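Local coordinates for protein CAMP factor (Mobiluncus curtisii, PDB 6JLC) that probably acts as a pore-forming bacterial toxin in the CAMP haemolytic reaction, this chain being the C-terminal part of the longer protein, with the CAMP-factor family region, at residues S9-A14 and A56-G61; N19-T24 and H76-I81; E23-I28 and D42-T47; T52-V57 and D69-R74. All blocks are in the same frame, centred on the assembly; numbering follows the deposited sequence.

Interaction 1 (S9-A14 and A56-G61); sequences SEAQSA and AVVAGG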
loop_
_atom_site.group_PDB
_atom_site.type_symbol
_atom_site.label_atom_id
_atom_site.label_comp_id
_atom_site.label_asym_id
_atom_site.label_seq_id
_atom_site.Cartn_x
_atom_site.Cartn_y
_atom_site.Cartn_z
ATOM N N SER A 9 14.237 -12.727 23.771
ATOM C CA SER A 9 14.842 -11.916 22.724
ATOM C C SER A 9 14.234 -12.238 21.366
ATOM O O SER A 9 13.873 -11.334 20.599
ATOM C CB SER A 9 16.356 -12.132 22.704
ATOM O OG SER A 9 16.950 -11.304 21.725
ATOM N N GLU A 10 14.123 -13.527 21.050
ATOM C CA GLU A 10 13.473 -13.939 19.807
ATOM C C GLU A 10 12.040 -13.424 19.732
ATOM O O GLU A 10 11.594 -12.971 18.670
ATOM C CB GLU A 10 13.505 -15.463 19.686
ATOM C CG GLU A 10 14.918 -16.051 19.575
ATOM C CD GLU A 10 14.949 -17.575 19.701
ATOM O OE1 GLU A 10 13.966 -18.175 20.204
ATOM O OE2 GLU A 10 15.970 -18.173 19.292
ATOM N N ALA A 11 11.305 -13.476 20.853
ATOM C CA ALA A 11 9.938 -12.952 20.874
ATOM C C ALA A 11 9.915 -11.454 20.600
ATOM O O ALA A 11 9.036 -10.967 19.880
ATOM C CB ALA A 11 9.270 -13.250 22.217
ATOM N N GLN A 12 10.875 -10.698 21.161
ATOM C CA GLN A 12 10.893 -9.262 20.898
ATOM C C GLN A 12 11.222 -8.966 19.439
ATOM O O GLN A 12 10.660 -8.033 18.855
ATOM C CB GLN A 12 11.890 -8.545 21.810
ATOM C CG GLN A 12 11.853 -7.035 21.623
ATOM C CD GLN A 12 10.511 -6.443 22.010
ATOM O OE1 GLN A 12 9.989 -6.729 23.085
ATOM N NE2 GLN A 12 9.940 -5.628 21.131
ATOM N N SER A 13 12.139 -9.739 18.833
ATOM C CA SER A 13 12.446 -9.531 17.418
ATOM C C SER A 13 11.209 -9.744 16.566
ATOM O O SER A 13 10.958 -8.990 15.620
ATOM C CB SER A 13 13.555 -10.478 16.940
ATOM O OG SER A 13 14.708 -10.377 17.743
ATOM N N ALA A 14 10.434 -10.786 16.884
ATOM C CA ALA A 14 9.199 -11.052 16.161
ATOM C C ALA A 14 8.237 -9.880 16.290
ATOM O O ALA A 14 7.647 -9.433 15.299
ATOM C CB ALA A 14 8.562 -12.344 16.681
ATOM N N ALA A 56 4.504 -10.633 23.566
ATOM C CA ALA A 56 4.945 -9.775 24.661
ATOM C C ALA A 56 4.950 -10.531 25.978
ATOM O O ALA A 56 5.743 -10.217 26.878
ATOM C CB ALA A 56 4.059 -8.531 24.757
ATOM N N VAL A 57 4.073 -11.525 26.110
ATOM C CA VAL A 57 4.065 -12.358 27.304
ATOM C C VAL A 57 5.393 -13.086 27.444
ATOM O O VAL A 57 5.974 -13.145 28.535
ATOM C CB VAL A 57 2.876 -13.336 27.246
ATOM C CG1 VAL A 57 3.000 -14.394 28.312
ATOM C CG2 VAL A 57 1.564 -12.567 27.377
ATOM N N VAL A 58 5.907 -13.631 26.333
ATOM C CA VAL A 58 7.194 -14.321 26.368
ATOM C C VAL A 58 8.327 -13.321 26.566
ATOM O O VAL A 58 9.239 -13.544 27.374
ATOM C CB VAL A 58 7.399 -15.149 25.084
ATOM C CG1 VAL A 58 8.803 -15.755 25.052
ATOM C CG2 VAL A 58 6.320 -16.236 24.948
ATOM N N ALA A 59 8.300 -12.206 25.828
ATOM C CA ALA A 59 9.374 -11.220 25.967
ATOM C C ALA A 59 9.447 -10.674 27.387
ATOM O O ALA A 59 10.534 -10.308 27.858
ATOM C CB ALA A 59 9.185 -10.078 24.972
ATOM N N GLY A 60 8.310 -10.628 28.085
ATOM C CA GLY A 60 8.232 -10.165 29.462
ATOM C C GLY A 60 8.644 -11.178 30.501
ATOM O O GLY A 60 8.629 -10.872 31.698
ATOM N N GLY A 61 8.996 -12.393 30.081
ATOM C CA GLY A 61 9.443 -13.415 31.003
ATOM C C GLY A 61 8.346 -14.243 31.622
ATOM O O GLY A 61 8.626 -15.036 32.530
#

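Interaction 2 (N19-T24 and H76-I81); sequences NAAVET and HLIVEI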
loop_
_atom_site.group_PDB
_atom_site.type_symbol
_atom_site.label_atom_id
_atom_site.label_comp_id
_atom_site.label_asym_id
_atom_site.label_seq_id
_atom_site.Cartn_x
_atom_site.Cartn_y
_atom_site.Cartn_z
ATOM N N ASN A 19 5.486 -5.261 13.883
ATOM C CA ASN A 19 5.128 -3.844 13.912
ATOM C C ASN A 19 5.650 -3.107 12.680
ATOM O O ASN A 19 4.955 -2.244 12.123
ATOM C CB ASN A 19 5.638 -3.200 15.199
ATOM C CG ASN A 19 4.852 -3.652 16.418
ATOM O OD1 ASN A 19 3.672 -3.992 16.314
ATOM N ND2 ASN A 19 5.498 -3.656 17.577
ATOM N N ALA A 20 6.853 -3.454 12.216
ATOM C CA ALA A 20 7.361 -2.864 10.980
ATOM C C ALA A 20 6.490 -3.235 9.780
ATOM O O ALA A 20 6.237 -2.395 8.909
ATOM C CB ALA A 20 8.808 -3.290 10.743
ATOM N N ALA A 21 6.037 -4.494 9.705
ATOM C CA ALA A 21 5.139 -4.883 8.622
ATOM C C ALA A 21 3.842 -4.093 8.687
ATOM O O ALA A 21 3.333 -3.628 7.662
ATOM C CB ALA A 21 4.844 -6.384 8.684
ATOM N N VAL A 22 3.296 -3.919 9.890
ATOM C CA VAL A 22 2.022 -3.218 10.019
ATOM C C VAL A 22 2.173 -1.747 9.629
ATOM O O VAL A 22 1.284 -1.171 8.992
ATOM C CB VAL A 22 1.458 -3.395 11.440
ATOM C CG1 VAL A 22 0.230 -2.507 11.655
ATOM C CG2 VAL A 22 1.082 -4.875 11.672
ATOM N N GLU A 23 3.303 -1.123 9.960
ATOM C CA GLU A 23 3.450 0.281 9.574
ATOM C C GLU A 23 3.560 0.429 8.060
ATOM O O GLU A 23 2.985 1.357 7.483
ATOM C CB GLU A 23 4.627 0.937 10.302
ATOM C CG GLU A 23 4.502 0.767 11.814
ATOM C CD GLU A 23 5.736 1.197 12.601
ATOM O OE1 GLU A 23 6.700 1.696 11.978
ATOM O OE2 GLU A 23 5.738 1.022 13.848
ATOM N N THR A 24 4.263 -0.501 7.407
ATOM C CA THR A 24 4.321 -0.477 5.949
ATOM C C THR A 24 2.925 -0.602 5.353
ATOM O O THR A 24 2.552 0.142 4.437
ATOM C CB THR A 24 5.229 -1.599 5.438
ATOM O OG1 THR A 24 6.571 -1.363 5.872
ATOM C CG2 THR A 24 5.199 -1.655 3.919
ATOM N N HIS A 76 5.834 -15.004 10.553
ATOM C CA HIS A 76 6.398 -15.000 9.207
ATOM C C HIS A 76 5.352 -14.643 8.160
ATOM O O HIS A 76 5.666 -13.960 7.180
ATOM C CB HIS A 76 7.035 -16.351 8.888
ATOM C CG HIS A 76 8.178 -16.679 9.793
ATOM N ND1 HIS A 76 8.396 -17.946 10.298
ATOM C CD2 HIS A 76 9.138 -15.892 10.332
ATOM C CE1 HIS A 76 9.461 -17.927 11.078
ATOM N NE2 HIS A 76 9.927 -16.690 11.123
ATOM N N LEU A 77 4.104 -15.086 8.346
ATOM C CA LEU A 77 3.086 -14.791 7.337
ATOM C C LEU A 77 2.703 -13.307 7.338
ATOM O O LEU A 77 2.540 -12.700 6.271
ATOM C CB LEU A 77 1.856 -15.679 7.544
ATOM C CG LEU A 77 0.700 -15.521 6.537
ATOM C CD1 LEU A 77 1.162 -15.644 5.082
ATOM C CD2 LEU A 77 -0.363 -16.590 6.826
ATOM N N ILE A 78 2.563 -12.698 8.520
ATOM C CA ILE A 78 2.296 -11.261 8.549
ATOM C C ILE A 78 3.425 -10.496 7.874
ATOM O O ILE A 78 3.179 -9.577 7.081
ATOM C CB ILE A 78 2.051 -10.785 9.994
ATOM C CG1 ILE A 78 0.715 -11.367 10.475
ATOM C CG2 ILE A 78 1.995 -9.262 10.048
ATOM C CD1 ILE A 78 0.237 -10.861 11.805
ATOM N N VAL A 79 4.680 -10.883 8.137
ATOM C CA VAL A 79 5.805 -10.210 7.492
ATOM C C VAL A 79 5.716 -10.370 5.982
ATOM O O VAL A 79 5.939 -9.420 5.223
ATOM C CB VAL A 79 7.136 -10.749 8.051
ATOM C CG1 VAL A 79 8.314 -10.329 7.176
ATOM C CG2 VAL A 79 7.306 -10.288 9.500
ATOM N N GLU A 80 5.356 -11.573 5.528
ATOM C CA GLU A 80 5.263 -11.841 4.099
ATOM C C GLU A 80 4.149 -11.036 3.453
ATOM O O GLU A 80 4.290 -10.588 2.308
ATOM C CB GLU A 80 5.021 -13.332 3.859
ATOM C CG GLU A 80 5.320 -13.755 2.417
ATOM C CD GLU A 80 6.811 -13.708 2.128
ATOM O OE1 GLU A 80 7.593 -13.914 3.080
ATOM O OE2 GLU A 80 7.200 -13.482 0.961
ATOM N N ILE A 81 3.016 -10.897 4.144
ATOM C CA ILE A 81 1.940 -10.067 3.614
ATOM C C ILE A 81 2.438 -8.642 3.424
ATOM O O ILE A 81 2.209 -8.013 2.382
ATOM C CB ILE A 81 0.717 -10.116 4.542
ATOM C CG1 ILE A 81 0.081 -11.521 4.535
ATOM C CG2 ILE A 81 -0.310 -9.075 4.111
ATOM C CD1 ILE A 81 -0.892 -11.717 5.660
#

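Interaction 3 (E23-I28 and D42-T47); sequences ETLKEI and DKLFAT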
loop_
_atom_site.group_PDB
_atom_site.type_symbol
_atom_site.label_atom_id
_atom_site.label_comp_id
_atom_site.label_asym_id
_atom_site.label_seq_id
_atom_site.Cartn_x
_atom_site.Cartn_y
_atom_site.Cartn_z
ATOM N N GLU A 23 3.303 -1.123 9.960
ATOM C CA GLU A 23 3.450 0.281 9.574
ATOM C C GLU A 23 3.560 0.429 8.060
ATOM O O GLU A 23 2.985 1.357 7.483
ATOM C CB GLU A 23 4.627 0.937 10.302
ATOM C CG GLU A 23 4.502 0.767 11.814
ATOM C CD GLU A 23 5.736 1.197 12.601
ATOM O OE1 GLU A 23 6.700 1.696 11.978
ATOM O OE2 GLU A 23 5.738 1.022 13.848
ATOM N N THR A 24 4.263 -0.501 7.407
ATOM C CA THR A 24 4.321 -0.477 5.949
ATOM C C THR A 24 2.925 -0.602 5.353
ATOM O O THR A 24 2.552 0.142 4.437
ATOM C CB THR A 24 5.229 -1.599 5.438
ATOM O OG1 THR A 24 6.571 -1.363 5.872
ATOM C CG2 THR A 24 5.199 -1.655 3.919
ATOM N N LEU A 25 2.130 -1.535 5.885
ATOM C CA LEU A 25 0.804 -1.769 5.331
ATOM C C LEU A 25 -0.116 -0.573 5.541
ATOM O O LEU A 25 -0.909 -0.240 4.655
ATOM C CB LEU A 25 0.201 -3.030 5.943
ATOM C CG LEU A 25 0.931 -4.298 5.490
ATOM C CD1 LEU A 25 0.550 -5.463 6.383
ATOM C CD2 LEU A 25 0.597 -4.608 4.036
ATOM N N LYS A 26 -0.040 0.076 6.707
ATOM C CA LYS A 26 -0.883 1.244 6.953
ATOM C C LYS A 26 -0.555 2.382 5.991
ATOM O O LYS A 26 -1.460 3.076 5.513
ATOM C CB LYS A 26 -0.733 1.704 8.405
ATOM C CG LYS A 26 -1.540 0.856 9.365
ATOM C CD LYS A 26 -1.169 1.098 10.812
ATOM C CE LYS A 26 -2.146 0.375 11.727
ATOM N NZ LYS A 26 -1.810 0.563 13.166
ATOM N N GLU A 27 0.729 2.591 5.697
ATOM C CA GLU A 27 1.110 3.632 4.742
ATOM C C GLU A 27 0.534 3.342 3.362
ATOM O O GLU A 27 -0.037 4.226 2.717
ATOM C CB GLU A 27 2.631 3.763 4.663
ATOM C CG GLU A 27 3.289 4.234 5.943
ATOM C CD GLU A 27 4.804 4.147 5.886
ATOM O OE1 GLU A 27 5.351 3.963 4.777
ATOM O OE2 GLU A 27 5.444 4.259 6.954
ATOM N N ILE A 28 0.671 2.105 2.892
ATOM C CA ILE A 28 0.128 1.772 1.580
ATOM C C ILE A 28 -1.392 1.886 1.579
ATOM O O ILE A 28 -1.995 2.324 0.588
ATOM C CB ILE A 28 0.596 0.369 1.154
ATOM C CG1 ILE A 28 2.116 0.356 0.998
ATOM C CG2 ILE A 28 -0.099 -0.070 -0.129
ATOM C CD1 ILE A 28 2.679 -1.029 0.916
ATOM N N ASP A 42 -8.410 -4.613 8.205
ATOM C CA ASP A 42 -8.858 -4.480 9.597
ATOM C C ASP A 42 -8.626 -5.767 10.385
ATOM O O ASP A 42 -8.101 -5.744 11.507
ATOM C CB ASP A 42 -10.341 -4.099 9.636
ATOM C CG ASP A 42 -10.583 -2.646 9.280
ATOM O OD1 ASP A 42 -9.652 -1.828 9.447
ATOM O OD2 ASP A 42 -11.709 -2.325 8.841
ATOM N N LYS A 43 -9.028 -6.901 9.813
ATOM C CA LYS A 43 -8.773 -8.191 10.443
ATOM C C LYS A 43 -7.276 -8.437 10.621
ATOM O O LYS A 43 -6.838 -8.938 11.665
ATOM C CB LYS A 43 -9.406 -9.293 9.595
ATOM C CG LYS A 43 -9.021 -10.696 9.994
ATOM C CD LYS A 43 -9.845 -11.706 9.229
ATOM C CE LYS A 43 -11.276 -11.706 9.714
ATOM N NZ LYS A 43 -11.809 -13.087 9.723
ATOM N N LEU A 44 -6.479 -8.092 9.610
ATOM C CA LEU A 44 -5.029 -8.277 9.689
ATOM C C LEU A 44 -4.431 -7.502 10.858
ATOM O O LEU A 44 -3.609 -8.035 11.620
ATOM C CB LEU A 44 -4.387 -7.838 8.373
ATOM C CG LEU A 44 -2.862 -7.944 8.297
ATOM C CD1 LEU A 44 -2.374 -9.340 8.692
ATOM C CD2 LEU A 44 -2.376 -7.567 6.887
ATOM N N PHE A 45 -4.808 -6.226 11.001
ATOM C CA PHE A 45 -4.226 -5.403 12.060
ATOM C C PHE A 45 -4.653 -5.894 13.439
ATOM O O PHE A 45 -3.855 -5.887 14.386
ATOM C CB PHE A 45 -4.609 -3.928 11.868
ATOM C CG PHE A 45 -4.086 -3.312 10.579
ATOM C CD1 PHE A 45 -2.852 -3.681 10.055
ATOM C CD2 PHE A 45 -4.828 -2.347 9.904
ATOM C CE1 PHE A 45 -2.374 -3.113 8.871
ATOM C CE2 PHE A 45 -4.359 -1.771 8.732
ATOM C CZ PHE A 45 -3.130 -2.149 8.211
ATOM N N ALA A 46 -5.910 -6.323 13.573
ATOM C CA ALA A 46 -6.357 -6.872 14.845
ATOM C C ALA A 46 -5.599 -8.150 15.182
ATOM O O ALA A 46 -5.229 -8.370 16.340
ATOM C CB ALA A 46 -7.867 -7.135 14.804
ATOM N N THR A 47 -5.367 -9.009 14.182
ATOM C CA THR A 47 -4.598 -10.227 14.417
ATOM C C THR A 47 -3.168 -9.894 14.814
ATOM O O THR A 47 -2.586 -10.544 15.690
ATOM C CB THR A 47 -4.613 -11.106 13.163
ATOM O OG1 THR A 47 -5.962 -11.447 12.848
ATOM C CG2 THR A 47 -3.834 -12.387 13.386
#

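Interaction 4 (T52-V57 and D69-R74); sequences TQSLAV and DLIMAR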
loop_
_atom_site.group_PDB
_atom_site.type_symbol
_atom_site.label_atom_id
_atom_site.label_comp_id
_atom_site.label_asym_id
_atom_site.label_seq_id
_atom_site.Cartn_x
_atom_site.Cartn_y
_atom_site.Cartn_z
ATOM N N THR A 52 1.276 -9.851 18.762
ATOM C CA THR A 52 2.332 -9.205 19.534
ATOM C C THR A 52 2.028 -9.250 21.026
ATOM O O THR A 52 2.954 -9.307 21.840
ATOM C CB THR A 52 2.553 -7.766 19.053
ATOM O OG1 THR A 52 1.341 -7.030 19.155
ATOM C CG2 THR A 52 3.023 -7.741 17.590
ATOM N N GLN A 53 0.748 -9.264 21.407
ATOM C CA GLN A 53 0.402 -9.423 22.819
ATOM C C GLN A 53 0.814 -10.798 23.329
ATOM O O GLN A 53 1.309 -10.929 24.456
ATOM C CB GLN A 53 -1.101 -9.201 23.027
ATOM C CG GLN A 53 -1.492 -7.726 23.145
ATOM C CD GLN A 53 -2.968 -7.463 22.861
ATOM O OE1 GLN A 53 -3.733 -8.375 22.527
ATOM N NE2 GLN A 53 -3.372 -6.200 22.989
ATOM N N SER A 54 0.611 -11.836 22.517
ATOM C CA SER A 54 1.059 -13.166 22.908
ATOM C C SER A 54 2.579 -13.228 22.968
ATOM O O SER A 54 3.148 -13.872 23.860
ATOM C CB SER A 54 0.527 -14.213 21.935
ATOM O OG SER A 54 0.901 -15.506 22.363
ATOM N N LEU A 55 3.250 -12.578 22.015
ATOM C CA LEU A 55 4.711 -12.535 22.048
ATOM C C LEU A 55 5.213 -11.717 23.228
ATOM O O LEU A 55 6.249 -12.044 23.823
ATOM C CB LEU A 55 5.244 -11.958 20.742
ATOM C CG LEU A 55 5.171 -12.900 19.529
ATOM C CD1 LEU A 55 5.212 -12.088 18.248
ATOM C CD2 LEU A 55 6.289 -13.904 19.559
ATOM N N ALA A 56 4.504 -10.633 23.566
ATOM C CA ALA A 56 4.945 -9.775 24.661
ATOM C C ALA A 56 4.950 -10.531 25.978
ATOM O O ALA A 56 5.743 -10.217 26.878
ATOM C CB ALA A 56 4.059 -8.531 24.757
ATOM N N VAL A 57 4.073 -11.525 26.110
ATOM C CA VAL A 57 4.065 -12.358 27.304
ATOM C C VAL A 57 5.393 -13.086 27.444
ATOM O O VAL A 57 5.974 -13.145 28.535
ATOM C CB VAL A 57 2.876 -13.336 27.246
ATOM C CG1 VAL A 57 3.000 -14.394 28.312
ATOM C CG2 VAL A 57 1.564 -12.567 27.377
ATOM N N ASP A 69 5.917 -22.902 17.347
ATOM C CA ASP A 69 6.039 -23.040 15.899
ATOM C C ASP A 69 4.874 -22.350 15.202
ATOM O O ASP A 69 5.036 -21.775 14.118
ATOM C CB ASP A 69 6.108 -24.514 15.507
ATOM C CG ASP A 69 7.394 -25.172 15.951
ATOM O OD1 ASP A 69 8.403 -25.054 15.226
ATOM O OD2 ASP A 69 7.390 -25.798 17.031
ATOM N N LEU A 70 3.701 -22.378 15.835
ATOM C CA LEU A 70 2.522 -21.711 15.297
ATOM C C LEU A 70 2.654 -20.195 15.390
ATOM O O LEU A 70 2.346 -19.476 14.432
ATOM C CB LEU A 70 1.283 -22.197 16.047
ATOM C CG LEU A 70 -0.089 -22.033 15.418
ATOM C CD1 LEU A 70 -0.147 -22.676 14.032
ATOM C CD2 LEU A 70 -1.109 -22.669 16.348
ATOM N N ILE A 71 3.101 -19.683 16.544
ATOM C CA ILE A 71 3.240 -18.235 16.695
ATOM C C ILE A 71 4.244 -17.689 15.684
ATOM O O ILE A 71 4.050 -16.605 15.116
ATOM C CB ILE A 71 3.631 -17.879 18.147
ATOM C CG1 ILE A 71 2.473 -18.167 19.118
ATOM C CG2 ILE A 71 4.003 -16.412 18.271
ATOM C CD1 ILE A 71 1.349 -17.104 19.118
ATOM N N MET A 72 5.327 -18.428 15.434
ATOM C CA MET A 72 6.339 -17.943 14.503
ATOM C C MET A 72 5.875 -18.081 13.055
ATOM O O MET A 72 6.240 -17.258 12.208
ATOM C CB MET A 72 7.665 -18.684 14.717
ATOM C CG MET A 72 8.423 -18.267 15.963
ATOM S SD MET A 72 8.569 -16.467 16.134
ATOM C CE MET A 72 9.438 -16.031 14.630
ATOM N N ALA A 73 5.092 -19.119 12.743
ATOM C CA ALA A 73 4.511 -19.212 11.405
ATOM C C ALA A 73 3.553 -18.048 11.145
ATOM O O ALA A 73 3.566 -17.459 10.056
ATOM C CB ALA A 73 3.806 -20.566 11.223
ATOM N N ARG A 74 2.726 -17.685 12.137
ATOM C CA ARG A 74 1.868 -16.509 11.969
ATOM C C ARG A 74 2.704 -15.246 11.796
ATOM O O ARG A 74 2.371 -14.372 10.984
ATOM C CB ARG A 74 0.907 -16.348 13.154
ATOM C CG ARG A 74 -0.194 -17.417 13.256
ATOM C CD ARG A 74 -1.321 -17.026 14.248
ATOM N NE ARG A 74 -2.087 -18.181 14.779
ATOM C CZ ARG A 74 -3.239 -18.629 14.291
ATOM N NH1 ARG A 74 -3.788 -18.063 13.229
ATOM N NH2 ARG A 74 -3.846 -19.664 14.855
#

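Interaction 1 (S9-A14 and A56-G61)
Ala-11, on helix 8-31, carries the apolar part of this contact by pressing its single methyl between Val-58 and Ala-59 at the end of helix 41-59. Its CB lies 3.8 Å from Val-58 CG1 and 4.2 Å from the CB of Ala-59, close enough to the second backbone that it also sits 3.9 Å from Ala-59 N. Alanine suits both chains here, because the CA atoms of Ala-11 and Ala-59 come within 5.4 Å, a spacing that small side chains allow. Val-58 presents CG1 because that branch is anti to the backbone N (chi1 174°).

At the margin, a polar side chain makes a van der Waals contact through its amide oxygen. Gln-12 bends at chi2 so that OE1 packs 3.9 Å from Ala-59 CB, while its NE2 is hydrogen-bonded to Asp-16 one turn further along its own helix.

At the helix end, Gly-61 closes helix 41-59 in a Schellman motif, its N bonded to Val-58 O at 3.0 Å; with phi at 87°, glycine fits because it has no CB to press on the carbonyl oxygen of Gly-60.

The helices run antiparallel as arms of a helical hairpin, and this contact lies at the end away from their connecting turn. Leu-55 of helix 41-59 continues the seam by touching Ala-11 and Ala-14, and Val-58 also packs on Thr-64 in the loop that leads to helix 68-91.

Interaction 2 (N19-T24 and H76-I81)
Ile-78 holds CG1 beside its backbone N (chi1 -69°), a torsion that places CG2 on the carbonyl side and lets this methyl face Ala-21 of the neighbouring helix. Val-79 has CG1 anti to its own N (chi1 166°); its branches lie to one side, and its alpha carbon is what Ala-21 meets. The methyl of Ala-21 packs against both residues: its CB is 4.3 Å from Ile-78 CG2, 4.1 Å from Val-79 CA and 3.9 Å from Ile-78 O.

Most of what Ala-21 meets is therefore backbone, and the contact is one of van der Waals packing. The CA atoms of Ala-21 and Val-79 are 5.5 Å apart, and a residue ending at CB is what lets the main chains come this close. Ala-21 is buried, as is Ile-78.

Helices 8-31 and 68-91 run in roughly the same direction here, and helix 41-59 lies along the groove between them: Val-22 touches its Phe-45 and Ala-48, Ile-78 its Leu-51, and Ile-81 its Leu-44. On the far flank of helix 68-91, Leu-77 packs against helices 97-114 and 121-139, and buried Glu-80 forms a salt bridge with Arg-132 of the latter, so segment 76-81 packs between helices 8-31 and 41-59 on one side and helices 97-114 and 121-139 on the other.

Interaction 3 (E23-I28 and D42-T47)
Beside Leu-44, a partner of Leu-25, the carbonyl oxygen of Lys-43 accepts two bonds from Thr-47. The backbone N and the hydroxyl reach it from opposite faces of the carbonyl plane, OG1 at 2.9 Å from Lys-43 O and 37° out of that plane. Threonine thus satisfies its own buried hydroxyl on the helix that bears it.

Between the helices, Leu-25 CD1 meets Leu-44 CD2 at 3.6 Å, the two side chains roughly perpendicular to one another. Helices 8-31 and 41-59 form an antiparallel hairpin, and these segments lie near its turn, with axes 11.5 Å apart at 157°. That separation leaves room for a large residue, and Phe-45 bridges it. The CB of Leu-25 stands at the ring edge, in plane, 3.9 Å from Phe-45 CE1.

Lys-26 CG lies 3.6 Å from Phe-45 CZ at the ring rim, and the extended chain then carries CE over one face, 4.2 Å from the Phe-45 centroid and almost on the normal, a CH-pi contact. The ammonium is more distant, so any cation-pi attraction is weak. A long aliphatic chain with a charged tip suits this exposed position. Inward, Leu-25 also touches Val-85 of helix 68-91, and Leu-44 touches Ile-111 of helix 97-114.

Interaction 4 (T52-V57 and D69-R74)
Ile-71 has the most surface buried here, and its two branches divide the work between Leu-55 and Ser-54. CG2 meets Leu-55: it is 3.6 Å from Leu-55 CD2 and 3.9 Å from Leu-55 CG, the two chains lying alongside and pointing opposite ways. The other branch ends in CD1, which lies 3.6 Å from Ser-54 OG and 4.1 Å from Ser-54 CB. With chi1 at -69° and chi2 at -78° the isoleucine chain is folded, and this spreads its methyls over two neighbouring residues of the opposite helix.

The first bond of the Leu-55 side chain points to the flank of the other helix, but CD2 at its end comes up to Ile-71, and the same side chain packs on Ile-15 and Ile-18 of helix 8-31. A flexible, buried leucine is well suited to filling the place where three helices meet. Ser-54, partly exposed, is small enough to let CD1 come close; its CB points at the other helix, and OG, anti to the backbone N (chi1 -177°), is the atom CD1 meets.

The CA atoms of Leu-55 and Ile-71 are 8.0 Å apart. Two consecutive helices, 41-59 and 68-91, run antiparallel and are joined by a short connection: this is the helical hairpin from which up-and-down bundles are built.

In the fold
All four contacts join the first three helices, 8-31, 41-59 and 68-91, which run up, down and up as part of a helical bundle with helices 97-114 and 121-139. Interactions 1 and 3 hold the first hairpin at its two ends, with centres about 21 Å apart; interaction 4 holds the second hairpin, and interaction 2 closes the triangle by joining the first and third helices. Interactions 1 and 4 touch, their centres about 8 Å apart, through Leu-55; interactions 2 and 3 touch at a similar spacing. Along the chain, interaction 3 closes before interaction 4 opens, and interaction 2 encloses interaction 4. Together they tie three helices into the bundle at this chain's N-terminal end.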